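Local structure of aminopeptidase N family protein (Idiomarina loihiensis L2TR, 4FGM) at residues T119-P130 with W152-L163; L135-P143 with Y166-I175. The protein probably acts as a zinc-dependent aminopeptidase of the M61 family, removing residues from the N-terminal ends of peptides. All blocks are in the same frame, centred on the assembly; numbering follows the deposited sequence.

Interaction 1 (T119-P130 with W152-L163); sequences TDLPCELHLHAP and WGCFRADNYDAL
Thr119 meets Tyr160 at the start of the helix 160-163: its carbonyl O accepts from Tyr160 N (3.1 Å), and a water bound to the same O takes the N-H of Asp161. The Asn159 side chain, its chi1 of 50° setting CG between backbone N and carbonyl carbon, caps this helix by accepting from Ala162 N, while Asn159 CA makes a CA-H...O contact with Leu121 O (3.2 Å). Pro122 lies alongside Arg156, with CB over one face of the guanidinium and CG 3.4 Å from NH2. From Cys123 to Leu127 the strand pairs antiparallel with 153-157, in the M61 N-terminal domain; strand 2-10 runs parallel along its other edge. Cys123 and Ala157 exchange two bonds, as do Leu125 and Phe155; Leu127 N donates to Gly153 O (3.0 Å), but the return bond from Gly153 N is weak. A water joins Glu124 OE2 to Arg156 NE. On the buried face, Cys123 CB and Leu125 CD1 reach the two methyls of Leu163, each at 4.0 Å. Leu127 CD1 touches the edge of the Trp152 indole at CZ3 (3.6 Å), and Ala129 lies over one face of that ring. The contact is thus two-sided: apolar side chains pack on one face of the strand pair, whereas on the other the Arg156 charge is probably balanced by its in-plane salt bridge, NH1 to Asp158 OD1.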
# COMPACT_ATOMS: atom_id res chain seq x y z
N THR A 119 0.60 -0.88 -29.01
CA THR A 119 0.36 -0.53 -27.62
C THR A 119 0.26 0.97 -27.32
O THR A 119 -0.26 1.36 -26.27
CB THR A 119 1.45 -1.22 -26.75
OG1 THR A 119 0.81 -2.06 -25.77
CG2 THR A 119 2.36 -0.19 -26.10
N ASP A 120 0.75 1.82 -28.22
CA ASP A 120 0.68 3.27 -28.01
C ASP A 120 -0.60 3.87 -28.59
O ASP A 120 -0.86 5.06 -28.43
CB ASP A 120 1.89 3.98 -28.63
CG ASP A 120 3.18 3.70 -27.87
OD1 ASP A 120 3.11 3.39 -26.66
OD2 ASP A 120 4.27 3.80 -28.48
N LEU A 121 -1.39 3.04 -29.25
CA LEU A 121 -2.64 3.50 -29.84
C LEU A 121 -3.76 3.51 -28.80
O LEU A 121 -3.70 2.80 -27.78
CB LEU A 121 -3.04 2.59 -31.00
CG LEU A 121 -2.01 2.48 -32.13
CD1 LEU A 121 -2.48 1.47 -33.17
CD2 LEU A 121 -1.79 3.86 -32.75
N PRO A 122 -4.81 4.32 -29.04
CA PRO A 122 -5.95 4.43 -28.13
C PRO A 122 -6.64 3.09 -27.91
O PRO A 122 -6.67 2.23 -28.80
CB PRO A 122 -6.86 5.42 -28.85
CG PRO A 122 -5.88 6.30 -29.56
CD PRO A 122 -4.91 5.30 -30.13
N CYS A 123 -7.20 2.92 -26.71
CA CYS A 123 -7.91 1.71 -26.35
C CYS A 123 -9.33 2.03 -25.95
O CYS A 123 -9.57 2.87 -25.08
CB CYS A 123 -7.21 1.00 -25.20
SG CYS A 123 -5.59 0.30 -25.62
N GLU A 124 -10.29 1.39 -26.60
CA GLU A 124 -11.68 1.60 -26.27
C GLU A 124 -12.14 0.39 -25.48
O GLU A 124 -11.73 -0.74 -25.75
CB GLU A 124 -12.51 1.76 -27.54
CG GLU A 124 -12.73 3.21 -27.91
CD GLU A 124 -13.43 3.39 -29.25
OE1 GLU A 124 -14.30 2.56 -29.60
OE2 GLU A 124 -13.10 4.37 -29.96
N LEU A 125 -12.98 0.63 -24.48
CA LEU A 125 -13.47 -0.45 -23.64
C LEU A 125 -14.98 -0.36 -23.53
O LEU A 125 -15.52 0.65 -23.10
CB LEU A 125 -12.81 -0.39 -22.25
CG LEU A 125 -13.03 -1.54 -21.27
CD1 LEU A 125 -11.96 -1.52 -20.19
CD2 LEU A 125 -14.40 -1.43 -20.64
N HIS A 126 -15.65 -1.43 -23.94
CA HIS A 126 -17.10 -1.48 -23.89
C HIS A 126 -17.50 -2.44 -22.77
O HIS A 126 -17.33 -3.65 -22.91
CB HIS A 126 -17.64 -1.97 -25.23
CG HIS A 126 -16.97 -1.35 -26.42
ND1 HIS A 126 -17.32 -0.11 -26.91
CD2 HIS A 126 -15.94 -1.78 -27.18
CE1 HIS A 126 -16.54 0.20 -27.93
NE2 HIS A 126 -15.69 -0.80 -28.11
N LEU A 127 -18.01 -1.90 -21.66
CA LEU A 127 -18.43 -2.72 -20.53
C LEU A 127 -19.92 -3.04 -20.63
O LEU A 127 -20.76 -2.15 -20.49
CB LEU A 127 -18.18 -1.99 -19.20
CG LEU A 127 -17.64 -2.77 -17.99
CD1 LEU A 127 -18.26 -2.19 -16.74
CD2 LEU A 127 -17.95 -4.23 -18.09
N HIS A 128 -20.23 -4.31 -20.87
CA HIS A 128 -21.62 -4.76 -21.00
C HIS A 128 -22.15 -5.22 -19.64
O HIS A 128 -21.42 -5.83 -18.85
CB HIS A 128 -21.69 -5.91 -22.01
CG HIS A 128 -21.16 -5.55 -23.37
ND1 HIS A 128 -21.93 -4.92 -24.32
CD2 HIS A 128 -19.92 -5.65 -23.90
CE1 HIS A 128 -21.18 -4.65 -25.38
NE2 HIS A 128 -19.96 -5.09 -25.15
N ALA A 129 -23.42 -4.93 -19.38
CA ALA A 129 -24.04 -5.32 -18.12
C ALA A 129 -24.08 -6.83 -17.99
O ALA A 129 -24.22 -7.55 -18.98
CB ALA A 129 -25.46 -4.77 -18.03
N PRO A 130 -23.92 -7.34 -16.77
CA PRO A 130 -23.97 -8.80 -16.64
C PRO A 130 -25.44 -9.22 -16.70
O PRO A 130 -26.27 -8.69 -15.96
CB PRO A 130 -23.33 -9.04 -15.28
CG PRO A 130 -23.67 -7.81 -14.52
CD PRO A 130 -23.47 -6.71 -15.52
N TRP A 152 -23.60 1.19 -17.46
CA TRP A 152 -22.89 0.56 -18.56
C TRP A 152 -22.56 1.53 -19.70
O TRP A 152 -23.17 2.59 -19.81
CB TRP A 152 -23.73 -0.62 -19.06
CG TRP A 152 -24.21 -1.42 -17.89
CD1 TRP A 152 -25.48 -1.44 -17.38
CD2 TRP A 152 -23.40 -2.16 -16.97
NE1 TRP A 152 -25.50 -2.14 -16.19
CE2 TRP A 152 -24.24 -2.59 -15.92
CE3 TRP A 152 -22.04 -2.50 -16.93
CZ2 TRP A 152 -23.76 -3.33 -14.83
CZ3 TRP A 152 -21.56 -3.24 -15.86
CH2 TRP A 152 -22.42 -3.65 -14.82
N GLY A 153 -21.58 1.17 -20.52
CA GLY A 153 -21.21 2.05 -21.62
C GLY A 153 -19.82 1.84 -22.22
O GLY A 153 -19.18 0.82 -22.01
N CYS A 154 -19.37 2.84 -22.96
CA CYS A 154 -18.08 2.80 -23.63
C CYS A 154 -17.09 3.80 -23.05
O CYS A 154 -17.46 4.93 -22.72
CB CYS A 154 -18.26 3.07 -25.12
SG CYS A 154 -19.22 1.81 -25.98
N PHE A 155 -15.84 3.37 -22.92
CA PHE A 155 -14.81 4.22 -22.35
C PHE A 155 -13.61 4.24 -23.28
O PHE A 155 -13.40 3.32 -24.07
CB PHE A 155 -14.40 3.68 -20.97
CG PHE A 155 -15.55 3.53 -20.01
CD1 PHE A 155 -16.37 2.41 -20.06
CD2 PHE A 155 -15.82 4.52 -19.06
CE1 PHE A 155 -17.46 2.28 -19.19
CE2 PHE A 155 -16.90 4.41 -18.20
CZ PHE A 155 -17.72 3.28 -18.26
N ARG A 156 -12.81 5.31 -23.19
CA ARG A 156 -11.63 5.46 -24.03
C ARG A 156 -10.38 5.86 -23.25
O ARG A 156 -10.44 6.75 -22.39
CB ARG A 156 -11.89 6.50 -25.13
CG ARG A 156 -10.72 6.73 -26.07
CD ARG A 156 -11.06 7.77 -27.13
NE ARG A 156 -9.91 8.08 -27.98
CZ ARG A 156 -8.79 8.67 -27.57
NH1 ARG A 156 -8.65 9.03 -26.30
NH2 ARG A 156 -7.80 8.90 -28.42
N ALA A 157 -9.27 5.21 -23.55
CA ALA A 157 -7.99 5.52 -22.92
C ALA A 157 -7.03 5.91 -24.04
O ALA A 157 -7.11 5.37 -25.14
CB ALA A 157 -7.46 4.31 -22.16
N ASP A 158 -6.13 6.85 -23.78
CA ASP A 158 -5.20 7.28 -24.81
C ASP A 158 -4.26 6.18 -25.32
O ASP A 158 -3.80 6.24 -26.45
CB ASP A 158 -4.38 8.47 -24.33
CG ASP A 158 -5.24 9.70 -24.08
OD1 ASP A 158 -6.33 9.80 -24.67
OD2 ASP A 158 -4.81 10.59 -23.30
N ASN A 159 -4.01 5.18 -24.49
CA ASN A 159 -3.11 4.08 -24.86
C ASN A 159 -3.19 2.94 -23.85
O ASN A 159 -3.82 3.07 -22.79
CB ASN A 159 -1.67 4.59 -24.95
CG ASN A 159 -1.27 5.38 -23.73
OD1 ASN A 159 -1.40 4.91 -22.60
ND2 ASN A 159 -0.79 6.60 -23.95
N TYR A 160 -2.55 1.82 -24.16
CA TYR A 160 -2.58 0.67 -23.27
C TYR A 160 -2.17 1.02 -21.84
O TYR A 160 -2.79 0.56 -20.88
CB TYR A 160 -1.70 -0.45 -23.79
CG TYR A 160 -1.87 -1.74 -23.02
CD1 TYR A 160 -3.04 -2.50 -23.15
CD2 TYR A 160 -0.90 -2.18 -22.13
CE1 TYR A 160 -3.24 -3.66 -22.41
CE2 TYR A 160 -1.09 -3.35 -21.38
CZ TYR A 160 -2.26 -4.08 -21.53
OH TYR A 160 -2.47 -5.21 -20.78
N ASP A 161 -1.13 1.84 -21.70
CA ASP A 161 -0.63 2.23 -20.39
C ASP A 161 -1.72 2.91 -19.57
O ASP A 161 -1.82 2.70 -18.36
CB ASP A 161 0.55 3.19 -20.53
CG ASP A 161 1.10 3.62 -19.19
OD1 ASP A 161 1.77 2.79 -18.52
OD2 ASP A 161 0.86 4.77 -18.79
N ALA A 162 -2.52 3.73 -20.24
CA ALA A 162 -3.60 4.43 -19.55
C ALA A 162 -4.70 3.43 -19.24
O ALA A 162 -5.27 3.43 -18.14
CB ALA A 162 -4.13 5.56 -20.42
N LEU A 163 -5.00 2.56 -20.20
CA LEU A 163 -6.04 1.56 -20.03
C LEU A 163 -5.88 0.75 -18.75
O LEU A 163 -6.84 0.56 -17.99
CB LEU A 163 -6.04 0.59 -21.22
CG LEU A 163 -7.02 -0.58 -21.11
CD1 LEU A 163 -8.44 -0.08 -21.30
CD2 LEU A 163 -6.68 -1.62 -22.17
O HOH W 1 1.02 2.38 -23.83
O HOH W 2 0.20 7.16 -27.00
O HOH W 3 -10.77 6.17 -30.04

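Interaction 2 (L135-P143 with Y166-I175); sequences LWKVATGMP and YPFLIGDLTI
Tyr166 turns one ring face to Met142 and Pro143, at one end of an antiparallel strand pair, 137-140 with 168-171, in the M61 N-terminal domain. Met142 CA sits 3.6 Å from the ring centroid, and Pro143 CD comes over the same ring nearer its hydroxyl end. The carbonyl of Pro167 accepts from Thr140 OG1 (3.0 Å), from above its plane, and from a water that also takes Gly141 N. Within 135-143 the same hydroxyl oxygen, anti to the Thr140 N (chi1 178°), accepts from Met142 N at 3.1 Å, closing an ST turn. Thr140 sits over one face of Phe168, CB 3.8 Å from the ring centroid, a CH-pi contact, while selenomethionine Met142 brings its SE to the ring edge, a Met-aromatic contact. The bend at chi3 (-74°) brings Met142 CE against both Tyr166 CB (3.3 Å) and Phe168 CE1. Leu169 exchanges backbone bonds with Ala139, and its side chain packs on the strand 222-230 together with that alanine. Ile170 points the same way as Val138, CG2 to CG2 at 3.8 Å; its CG1 and CD1 run to the benzo part of Trp136. At Gly171, CA lies almost straight above the five-membered ring of Trp136, and the backbone pairs with Lys137 through two bonds, of which Lys137 N to Gly171 O is nearly straight at 173°. An inverse gamma turn centred on Asp172 then brings Leu173 back across the strand, its CD1 against Ala139 CB and 3.6 Å from Lys137 O.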
# COMPACT_ATOMS: atom_id res chain seq x y z
N LEU A 135 -29.04 -4.47 -12.99
CA LEU A 135 -29.24 -3.25 -12.19
C LEU A 135 -27.97 -2.71 -11.51
O LEU A 135 -27.99 -1.63 -10.93
CB LEU A 135 -30.32 -3.46 -11.12
CG LEU A 135 -31.80 -3.40 -11.54
CD1 LEU A 135 -31.99 -2.30 -12.58
CD2 LEU A 135 -32.25 -4.73 -12.11
N TRP A 136 -26.87 -3.46 -11.60
CA TRP A 136 -25.61 -3.03 -11.01
C TRP A 136 -25.12 -1.69 -11.52
O TRP A 136 -25.42 -1.30 -12.66
CB TRP A 136 -24.52 -4.07 -11.27
CG TRP A 136 -24.47 -5.18 -10.27
CD1 TRP A 136 -25.34 -5.41 -9.24
CD2 TRP A 136 -23.50 -6.24 -10.22
NE1 TRP A 136 -24.97 -6.53 -8.55
CE2 TRP A 136 -23.84 -7.06 -9.12
CE3 TRP A 136 -22.37 -6.56 -10.98
CZ2 TRP A 136 -23.10 -8.19 -8.77
CZ3 TRP A 136 -21.63 -7.69 -10.63
CH2 TRP A 136 -22.00 -8.49 -9.53
N LYS A 137 -24.37 -0.97 -10.69
CA LYS A 137 -23.82 0.32 -11.07
C LYS A 137 -22.35 0.16 -11.43
O LYS A 137 -21.73 -0.86 -11.12
CB LYS A 137 -23.96 1.34 -9.95
CG LYS A 137 -25.39 1.71 -9.62
CD LYS A 137 -25.43 2.88 -8.65
CE LYS A 137 -26.71 2.88 -7.84
NZ LYS A 137 -27.92 2.78 -8.72
N VAL A 138 -21.81 1.18 -12.08
CA VAL A 138 -20.42 1.18 -12.52
C VAL A 138 -19.70 2.42 -12.02
O VAL A 138 -20.28 3.51 -11.98
CB VAL A 138 -20.35 1.16 -14.08
CG1 VAL A 138 -18.91 1.30 -14.55
CG2 VAL A 138 -20.96 -0.12 -14.60
N ALA A 139 -18.44 2.25 -11.64
CA ALA A 139 -17.63 3.35 -11.16
C ALA A 139 -16.20 3.14 -11.65
O ALA A 139 -15.66 2.03 -11.58
CB ALA A 139 -17.66 3.42 -9.63
N THR A 140 -15.60 4.21 -12.16
CA THR A 140 -14.24 4.16 -12.68
C THR A 140 -13.81 5.56 -13.07
O THR A 140 -14.64 6.46 -13.24
CB THR A 140 -14.14 3.27 -13.93
OG1 THR A 140 -12.80 3.30 -14.43
CG2 THR A 140 -15.09 3.79 -15.03
N GLY A 141 -12.51 5.75 -13.22
CA GLY A 141 -12.01 7.05 -13.62
C GLY A 141 -11.72 7.09 -15.11
O GLY A 141 -11.32 8.12 -15.65
N MSE A 142 -11.90 5.96 -15.79
CA MSE A 142 -11.63 5.92 -17.23
C MSE A 142 -12.62 6.83 -17.95
O MSE A 142 -13.83 6.74 -17.73
CB MSE A 142 -11.76 4.50 -17.76
CG MSE A 142 -11.13 4.31 -19.13
SE MSE A 142 -11.20 2.47 -19.75
CE MSE A 142 -9.84 1.70 -18.59
N PRO A 143 -12.12 7.73 -18.81
CA PRO A 143 -12.97 8.67 -19.57
C PRO A 143 -14.15 7.96 -20.22
O PRO A 143 -13.98 6.97 -20.95
CB PRO A 143 -12.01 9.25 -20.61
CG PRO A 143 -10.68 9.24 -19.86
CD PRO A 143 -10.70 7.87 -19.20
N TYR A 166 -6.88 2.27 -14.98
CA TYR A 166 -8.23 2.65 -14.59
C TYR A 166 -8.95 1.41 -14.08
O TYR A 166 -9.46 0.62 -14.87
CB TYR A 166 -9.03 3.23 -15.77
CG TYR A 166 -8.50 4.51 -16.36
CD1 TYR A 166 -7.98 4.55 -17.65
CD2 TYR A 166 -8.53 5.70 -15.62
CE1 TYR A 166 -7.50 5.73 -18.20
CE2 TYR A 166 -8.06 6.89 -16.16
CZ TYR A 166 -7.54 6.90 -17.45
OH TYR A 166 -7.08 8.08 -18.00
N PRO A 167 -8.97 1.20 -12.75
CA PRO A 167 -9.68 0.00 -12.27
C PRO A 167 -11.18 0.23 -12.36
O PRO A 167 -11.63 1.37 -12.46
CB PRO A 167 -9.18 -0.14 -10.83
CG PRO A 167 -8.85 1.29 -10.43
CD PRO A 167 -8.15 1.80 -11.68
N PHE A 168 -11.95 -0.85 -12.33
CA PHE A 168 -13.42 -0.77 -12.40
C PHE A 168 -14.05 -1.48 -11.20
O PHE A 168 -13.57 -2.54 -10.76
CB PHE A 168 -13.96 -1.44 -13.68
CG PHE A 168 -13.90 -0.57 -14.91
CD1 PHE A 168 -12.69 -0.27 -15.52
CD2 PHE A 168 -15.08 -0.08 -15.47
CE1 PHE A 168 -12.64 0.51 -16.68
CE2 PHE A 168 -15.05 0.70 -16.64
CZ PHE A 168 -13.83 1.00 -17.24
N LEU A 169 -15.13 -0.91 -10.68
CA LEU A 169 -15.86 -1.48 -9.56
C LEU A 169 -17.34 -1.48 -9.94
O LEU A 169 -17.90 -0.45 -10.33
CB LEU A 169 -15.64 -0.64 -8.29
CG LEU A 169 -16.40 -1.08 -7.03
CD1 LEU A 169 -16.09 -2.54 -6.73
CD2 LEU A 169 -16.00 -0.19 -5.85
N ILE A 170 -17.97 -2.64 -9.86
CA ILE A 170 -19.38 -2.75 -10.20
C ILE A 170 -20.17 -3.45 -9.10
O ILE A 170 -19.63 -4.25 -8.36
CB ILE A 170 -19.57 -3.51 -11.55
CG1 ILE A 170 -18.93 -4.89 -11.47
CG2 ILE A 170 -18.93 -2.72 -12.67
CD1 ILE A 170 -19.06 -5.70 -12.76
N GLY A 171 -21.46 -3.14 -9.00
CA GLY A 171 -22.29 -3.77 -7.99
C GLY A 171 -23.35 -2.82 -7.47
O GLY A 171 -23.70 -1.85 -8.13
N ASP A 172 -23.87 -3.12 -6.29
CA ASP A 172 -24.89 -2.28 -5.66
C ASP A 172 -24.11 -1.19 -4.93
O ASP A 172 -23.99 -1.20 -3.71
CB ASP A 172 -25.72 -3.14 -4.69
CG ASP A 172 -26.79 -2.35 -3.97
OD1 ASP A 172 -27.18 -1.26 -4.46
OD2 ASP A 172 -27.26 -2.82 -2.92
N LEU A 173 -23.59 -0.25 -5.70
CA LEU A 173 -22.75 0.83 -5.19
C LEU A 173 -23.37 2.01 -4.47
O LEU A 173 -24.43 2.52 -4.85
CB LEU A 173 -21.89 1.38 -6.33
CG LEU A 173 -21.30 0.33 -7.28
CD1 LEU A 173 -20.44 1.01 -8.35
CD2 LEU A 173 -20.47 -0.67 -6.46
N THR A 174 -22.69 2.46 -3.42
CA THR A 174 -23.11 3.63 -2.67
C THR A 174 -22.15 4.68 -3.23
O THR A 174 -20.94 4.48 -3.21
CB THR A 174 -22.88 3.48 -1.15
OG1 THR A 174 -23.70 2.41 -0.65
CG2 THR A 174 -23.26 4.76 -0.42
N ILE A 175 -22.69 5.79 -3.74
CA ILE A 175 -21.85 6.83 -4.32
C ILE A 175 -22.18 8.20 -3.74
O ILE A 175 -23.31 8.67 -3.83
CB ILE A 175 -22.03 6.89 -5.85
CG1 ILE A 175 -21.80 5.50 -6.47
CG2 ILE A 175 -21.05 7.89 -6.45
CD1 ILE A 175 -22.10 5.44 -7.96
O HOH W 4 -10.57 3.86 -12.40

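In the fold
Interactions 1 and 2 lie with their centres about 14 Å apart in the N-terminal domain, and their segments alternate along the chain. They meet where 135-143 runs out beside 152-163: Arg156 N probably donates to Pro143 O (3.0 Å), and Met142 CE packs against Leu163 O. Between the two strand pairs the buried side chains share one core, in which Phe155 meets Phe168 edge-to-face and Leu127 and Trp152 rest on Val138. Neither contact reaches the zinc site of His273, His277 and Glu307. Interaction 2 comes nearer to the pocket, with the side chain of Pro167 about 12 Å from the bound maleic acid.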